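Side-chain contacts in tyrosine-protein kinase receptor torso (Bombyx mori, PDB 5AOQ), which probably acts as a receptor tyrosine kinase that binds prothoracicotropic hormone and triggers MAPK signalling, helping to initiate metamorphosis: residues Y155-E160 with I226-I231; I72-E77 with P97-E102. One frame throughout, in Å; residues are numbered along the deposited sequence.

Contact 1: Y155-E160 with I226-I231; sequences YNVTQE and IHVKGI. With NAG (2-acetamido-2-deoxy-beta-D-glucopyranose), chain E; NAG (2-acetamido-2-deoxy-beta-D-glucopyranose), chain B.
Gln-159 and Val-157 reach across the interior of the second fibronectin type III (FN3) beta-sandwich to Ile-226 and Val-228, joining the start of edge strand 159-167 and the loop leading into it to strand 223-230 of the other sheet. No hydrogen bond links the segments, and the contact is made by side chains. Gln-159 supplies most of it. With CG beside the backbone N (chi1 -39°) and the chain extended beyond it, the amide is carried inward and slides past Val-228 in the opposite direction. The methyl CG2 of Val-228 lies 3.1 Å from NE2 of Gln-159, while OE1 of Gln-159 meets the branch methyl CG2 of Ile-226 at 3.2 Å. Around this first shell, Trp-179 packs on Val-157, Gln-159 and Val-228, and His-237 touches both Gln-159 and Ile-226. Backbone bonds to Ala-192 and Thr-235 hold strand 223-230 between its neighbours. His-227, pointing away from segment 155-160, packs on Ile-23 of the prothoracicotropic hormone chain, consistent with the role of this domain in ligand binding. An N-glycan lies against segment 155-160: Val-157 CG1 is 3.7 Å from the acetyl carbon C8 of the chain E N-acetylglucosamine, and Thr-158 OG1 is 3.4 Å from C1 of that sugar. The other methyl of the same valine turns into the sandwich, where Val-157 CG2 stands 4.1 Å from Val-228 CG1.

Contact 2: I72-E77 with P97-E102; sequences IRFETE and PFTLIE
Phe-74 meets Thr-99 and Ile-101 from the facing sheet of the first FN3 domain, in a purely side-chain contact between strand 71-75, with the residue just after it, and strand 98-101. The aromatic contacts come first. Thr-99 points CG2 at the ring edge, near the ring plane, 3.5 Å from CZ of Phe-74; Ile-101 brings CD1 obliquely to within 3.5 Å of CE1 of Phe-74. A chi1 of 56° sets CG of Phe-74 between its backbone N and carbonyl carbon, and from there the ring extends to the facing strand. Among aliphatic groups, Thr-76 and Ile-101 reach tip to tip, with CG2 of Thr-76 3.6 Å from CD1 of Ile-101. Cutting Phe-74 back to an alanine is likely to open a gap between the sheets and leave the methyls of Thr-99 and Ile-101 without their aromatic partner. A polar link runs beyond the two segments: Arg-73 forms a salt bridge with Asp-190, a residue implicated in hormone binding. Phe-85 of strand 83-88 meets the Phe-74 ring with planes about 45° apart, Leu-110 of strand 107-111 touches Phe-74 and Thr-99, and Leu-100 turns away to pack on Ser-33 of helix 27-38.

Overall arrangement
From the N terminus, the chain runs through helix 27-38 and on to strand 71-75 in the first FN3 domain. There contact 2 closes a short excursion of 19 residues that includes strand 83-88, and ties the three-stranded sheet holding 71-75 to the four-stranded sheet edged by 98-101. Contact 1 follows in the second FN3 domain, closing a longer, strand-rich excursion of 65 residues between its two sheets. The contacts are in series, neither nested nor crossed. Their centres lie 25 Å apart and their nearest atoms about 7 Å, without touching. The Cys-66 to Cys-188 disulfide provides a covalent tie between the two domains.

Contact 1: Y155-E160 with I226-I231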
# COMPACT_ATOMS: atom_id res chain seq x y z
N TYR A 155 0.66 -28.03 -21.52
CA TYR A 155 -0.41 -27.14 -21.07
C TYR A 155 -0.36 -26.99 -19.55
O TYR A 155 -1.01 -26.11 -18.98
CB TYR A 155 -1.77 -27.68 -21.50
CG TYR A 155 -2.88 -26.65 -21.49
CD1 TYR A 155 -3.11 -25.82 -22.58
CD2 TYR A 155 -3.71 -26.50 -20.38
CE1 TYR A 155 -4.12 -24.88 -22.58
CE2 TYR A 155 -4.73 -25.56 -20.37
CZ TYR A 155 -4.92 -24.75 -21.47
OH TYR A 155 -5.93 -23.81 -21.46
N ASN A 156 0.42 -27.85 -18.89
CA ASN A 156 0.56 -27.81 -17.44
C ASN A 156 1.91 -28.33 -16.95
O ASN A 156 2.25 -29.49 -17.17
CB ASN A 156 -0.56 -28.62 -16.79
CG ASN A 156 -0.70 -28.35 -15.30
OD1 ASN A 156 0.29 -28.30 -14.57
ND2 ASN A 156 -1.93 -28.17 -14.84
N VAL A 157 2.66 -27.48 -16.26
CA VAL A 157 3.99 -27.85 -15.79
C VAL A 157 3.92 -28.84 -14.62
O VAL A 157 3.04 -28.74 -13.77
CB VAL A 157 4.81 -26.61 -15.34
CG1 VAL A 157 5.13 -25.71 -16.53
CG2 VAL A 157 4.08 -25.82 -14.25
N THR A 158 4.83 -29.81 -14.61
CA THR A 158 4.88 -30.83 -13.56
C THR A 158 6.16 -30.64 -12.75
O THR A 158 7.26 -30.57 -13.30
CB THR A 158 4.83 -32.26 -14.13
OG1 THR A 158 5.89 -32.44 -15.07
CG2 THR A 158 3.49 -32.51 -14.81
N GLN A 159 6.00 -30.56 -11.44
CA GLN A 159 7.05 -30.08 -10.55
C GLN A 159 7.66 -31.18 -9.69
O GLN A 159 6.94 -31.97 -9.07
CB GLN A 159 6.49 -28.98 -9.64
CG GLN A 159 5.52 -28.05 -10.33
CD GLN A 159 4.90 -27.05 -9.38
OE1 GLN A 159 5.22 -27.01 -8.20
NE2 GLN A 159 3.98 -26.23 -9.90
N GLU A 160 8.99 -31.23 -9.66
CA GLU A 160 9.70 -32.07 -8.72
C GLU A 160 10.35 -31.17 -7.68
O GLU A 160 10.59 -29.99 -7.93
CB GLU A 160 10.75 -32.94 -9.43
CG GLU A 160 11.97 -32.18 -9.92
CD GLU A 160 12.96 -33.08 -10.63
OE1 GLU A 160 12.55 -34.15 -11.13
OE2 GLU A 160 14.16 -32.73 -10.69
N ILE A 226 2.16 -24.63 -3.69
CA ILE A 226 2.92 -23.73 -4.54
C ILE A 226 2.22 -23.53 -5.88
O ILE A 226 1.77 -24.49 -6.51
CB ILE A 226 4.37 -24.25 -4.76
CG1 ILE A 226 5.21 -23.20 -5.49
CG2 ILE A 226 4.37 -25.57 -5.53
CD1 ILE A 226 6.67 -23.57 -5.64
N HIS A 227 2.08 -22.27 -6.29
CA HIS A 227 1.52 -21.92 -7.59
C HIS A 227 2.62 -21.46 -8.53
O HIS A 227 3.43 -20.59 -8.18
CB HIS A 227 0.47 -20.82 -7.45
CG HIS A 227 -0.50 -21.04 -6.33
ND1 HIS A 227 -1.60 -21.85 -6.44
CD2 HIS A 227 -0.53 -20.54 -5.07
CE1 HIS A 227 -2.27 -21.85 -5.30
NE2 HIS A 227 -1.64 -21.06 -4.45
N VAL A 228 2.65 -22.06 -9.72
CA VAL A 228 3.61 -21.70 -10.76
C VAL A 228 2.88 -21.14 -11.98
O VAL A 228 2.21 -21.87 -12.71
CB VAL A 228 4.48 -22.90 -11.19
CG1 VAL A 228 5.42 -22.52 -12.32
CG2 VAL A 228 5.27 -23.43 -10.00
N LYS A 229 3.03 -19.83 -12.19
CA LYS A 229 2.46 -19.15 -13.34
C LYS A 229 3.48 -19.08 -14.47
O LYS A 229 4.60 -18.60 -14.28
CB LYS A 229 2.00 -17.74 -12.95
CG LYS A 229 1.46 -16.91 -14.11
CD LYS A 229 0.13 -17.44 -14.62
CE LYS A 229 -0.37 -16.64 -15.80
NZ LYS A 229 -1.74 -17.04 -16.22
N GLY A 230 3.09 -19.57 -15.65
CA GLY A 230 3.96 -19.55 -16.81
C GLY A 230 3.19 -19.30 -18.10
O GLY A 230 2.01 -18.96 -18.07
N ILE A 231 3.87 -19.48 -19.23
CA ILE A 231 3.27 -19.24 -20.54
C ILE A 231 2.02 -20.09 -20.75
O ILE A 231 1.09 -19.68 -21.44
CB ILE A 231 4.28 -19.54 -21.67
CG1 ILE A 231 3.66 -19.24 -23.04
CG2 ILE A 231 4.74 -20.98 -21.61
CD1 ILE A 231 4.63 -19.30 -24.19
C1 NAG E . 5.87 -31.68 -18.43
C2 NAG E . 5.11 -30.91 -19.51
C3 NAG E . 3.63 -31.30 -19.50
C4 NAG E . 3.45 -32.81 -19.53
C5 NAG E . 4.33 -33.50 -18.49
C6 NAG E . 4.33 -35.00 -18.60
C7 NAG E . 5.98 -28.69 -20.12
C8 NAG E . 6.00 -27.23 -19.76
N2 NAG E . 5.26 -29.47 -19.32
O3 NAG E . 2.98 -30.71 -20.62
O4 NAG E . 2.10 -33.13 -19.21
O5 NAG E . 5.69 -33.07 -18.64
O6 NAG E . 3.56 -35.46 -19.70
O7 NAG E . 6.60 -29.13 -21.08
C1 NAG B . 1.26 -33.38 -20.35
C2 NAG B . 0.29 -34.50 -20.01
C3 NAG B . -0.58 -34.82 -21.22
C4 NAG B . -1.28 -33.56 -21.71
C5 NAG B . -0.28 -32.42 -21.93
C6 NAG B . -0.95 -31.10 -22.23
C7 NAG B . 0.50 -36.52 -18.63
C8 NAG B . 1.37 -37.70 -18.28
N2 NAG B . 1.00 -35.69 -19.55
O3 NAG B . -1.54 -35.81 -20.86
O4 NAG B . -1.95 -33.83 -22.93
O5 NAG B . 0.53 -32.22 -20.76
O6 NAG B . -0.00 -30.07 -22.44
O7 NAG B . -0.59 -36.35 -18.11

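Contact 2: I72-E77 with P97-E102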
# COMPACT_ATOMS: atom_id res chain seq x y z
N ILE A 72 5.73 -6.97 -20.08
CA ILE A 72 6.77 -7.39 -21.03
C ILE A 72 8.11 -7.51 -20.32
O ILE A 72 8.50 -6.61 -19.59
CB ILE A 72 6.94 -6.41 -22.22
CG1 ILE A 72 5.68 -6.36 -23.08
CG2 ILE A 72 8.12 -6.83 -23.10
CD1 ILE A 72 4.73 -5.28 -22.68
N ARG A 73 8.81 -8.62 -20.54
CA ARG A 73 10.14 -8.82 -19.98
C ARG A 73 11.19 -8.98 -21.08
O ARG A 73 11.07 -9.86 -21.93
CB ARG A 73 10.15 -10.03 -19.05
CG ARG A 73 9.25 -9.83 -17.86
CD ARG A 73 9.13 -11.08 -17.04
NE ARG A 73 8.03 -10.97 -16.09
CZ ARG A 73 7.66 -11.93 -15.25
NH1 ARG A 73 8.29 -13.10 -15.25
NH2 ARG A 73 6.65 -11.72 -14.43
N PHE A 74 12.20 -8.12 -21.05
CA PHE A 74 13.21 -8.06 -22.11
C PHE A 74 14.64 -8.15 -21.57
O PHE A 74 14.88 -7.99 -20.37
CB PHE A 74 13.05 -6.77 -22.90
CG PHE A 74 13.11 -5.53 -22.06
CD1 PHE A 74 14.32 -4.92 -21.79
CD2 PHE A 74 11.95 -4.98 -21.53
CE1 PHE A 74 14.38 -3.79 -21.00
CE2 PHE A 74 12.00 -3.85 -20.74
CZ PHE A 74 13.22 -3.25 -20.48
N GLU A 75 15.56 -8.39 -22.50
CA GLU A 75 16.99 -8.50 -22.20
C GLU A 75 17.78 -7.45 -22.96
O GLU A 75 17.42 -7.07 -24.08
CB GLU A 75 17.51 -9.89 -22.55
CG GLU A 75 18.97 -10.12 -22.18
CD GLU A 75 19.51 -11.43 -22.72
OE1 GLU A 75 18.73 -12.19 -23.33
OE2 GLU A 75 20.72 -11.69 -22.54
N THR A 76 18.86 -6.98 -22.35
CA THR A 76 19.75 -6.01 -22.97
C THR A 76 21.20 -6.49 -22.88
O THR A 76 21.49 -7.49 -22.23
CB THR A 76 19.65 -4.64 -22.30
OG1 THR A 76 20.38 -4.64 -21.06
CG2 THR A 76 18.20 -4.29 -22.02
N GLU A 77 22.09 -5.77 -23.55
CA GLU A 77 23.51 -6.04 -23.44
C GLU A 77 24.05 -5.32 -22.21
O GLU A 77 23.61 -4.21 -21.91
CB GLU A 77 24.24 -5.60 -24.71
CG GLU A 77 23.83 -6.40 -25.94
CD GLU A 77 24.53 -5.95 -27.20
OE1 GLU A 77 25.06 -4.81 -27.23
OE2 GLU A 77 24.56 -6.73 -28.18
N PRO A 97 4.48 4.23 -19.85
CA PRO A 97 5.16 3.13 -19.16
C PRO A 97 6.66 3.17 -19.39
O PRO A 97 7.10 3.44 -20.51
CB PRO A 97 4.54 1.88 -19.79
CG PRO A 97 3.24 2.33 -20.36
CD PRO A 97 3.46 3.74 -20.80
N PHE A 98 7.44 2.91 -18.34
CA PHE A 98 8.89 2.95 -18.46
C PHE A 98 9.57 2.05 -17.43
O PHE A 98 8.95 1.62 -16.46
CB PHE A 98 9.40 4.38 -18.29
CG PHE A 98 9.42 4.85 -16.86
CD1 PHE A 98 8.28 5.37 -16.28
CD2 PHE A 98 10.58 4.76 -16.11
CE1 PHE A 98 8.29 5.80 -14.97
CE2 PHE A 98 10.59 5.18 -14.79
CZ PHE A 98 9.45 5.71 -14.22
N THR A 99 10.86 1.79 -17.64
CA THR A 99 11.66 1.07 -16.66
C THR A 99 13.14 1.44 -16.78
O THR A 99 13.64 1.74 -17.87
CB THR A 99 11.52 -0.46 -16.81
OG1 THR A 99 12.24 -1.11 -15.76
CG2 THR A 99 12.04 -0.94 -18.16
N LEU A 100 13.82 1.45 -15.64
CA LEU A 100 15.23 1.80 -15.56
C LEU A 100 16.10 0.61 -15.19
O LEU A 100 16.08 0.15 -14.05
CB LEU A 100 15.43 2.92 -14.54
CG LEU A 100 15.06 4.32 -15.03
CD1 LEU A 100 14.93 5.25 -13.86
CD2 LEU A 100 16.12 4.83 -15.99
N ILE A 101 16.87 0.11 -16.15
CA ILE A 101 17.79 -0.98 -15.89
C ILE A 101 19.10 -0.46 -15.29
O ILE A 101 19.79 0.36 -15.89
CB ILE A 101 18.08 -1.80 -17.17
CG1 ILE A 101 16.83 -2.57 -17.58
CG2 ILE A 101 19.27 -2.75 -16.95
CD1 ILE A 101 17.00 -3.52 -18.75
N GLU A 102 19.39 -0.95 -14.09
CA GLU A 102 20.64 -0.67 -13.39
C GLU A 102 21.83 -1.21 -14.19
O GLU A 102 21.70 -2.25 -14.84
CB GLU A 102 20.60 -1.29 -11.99
CG GLU A 102 21.78 -0.96 -11.09
CD GLU A 102 21.69 -1.65 -9.74
OE1 GLU A 102 20.64 -2.24 -9.44
OE2 GLU A 102 22.69 -1.59 -8.98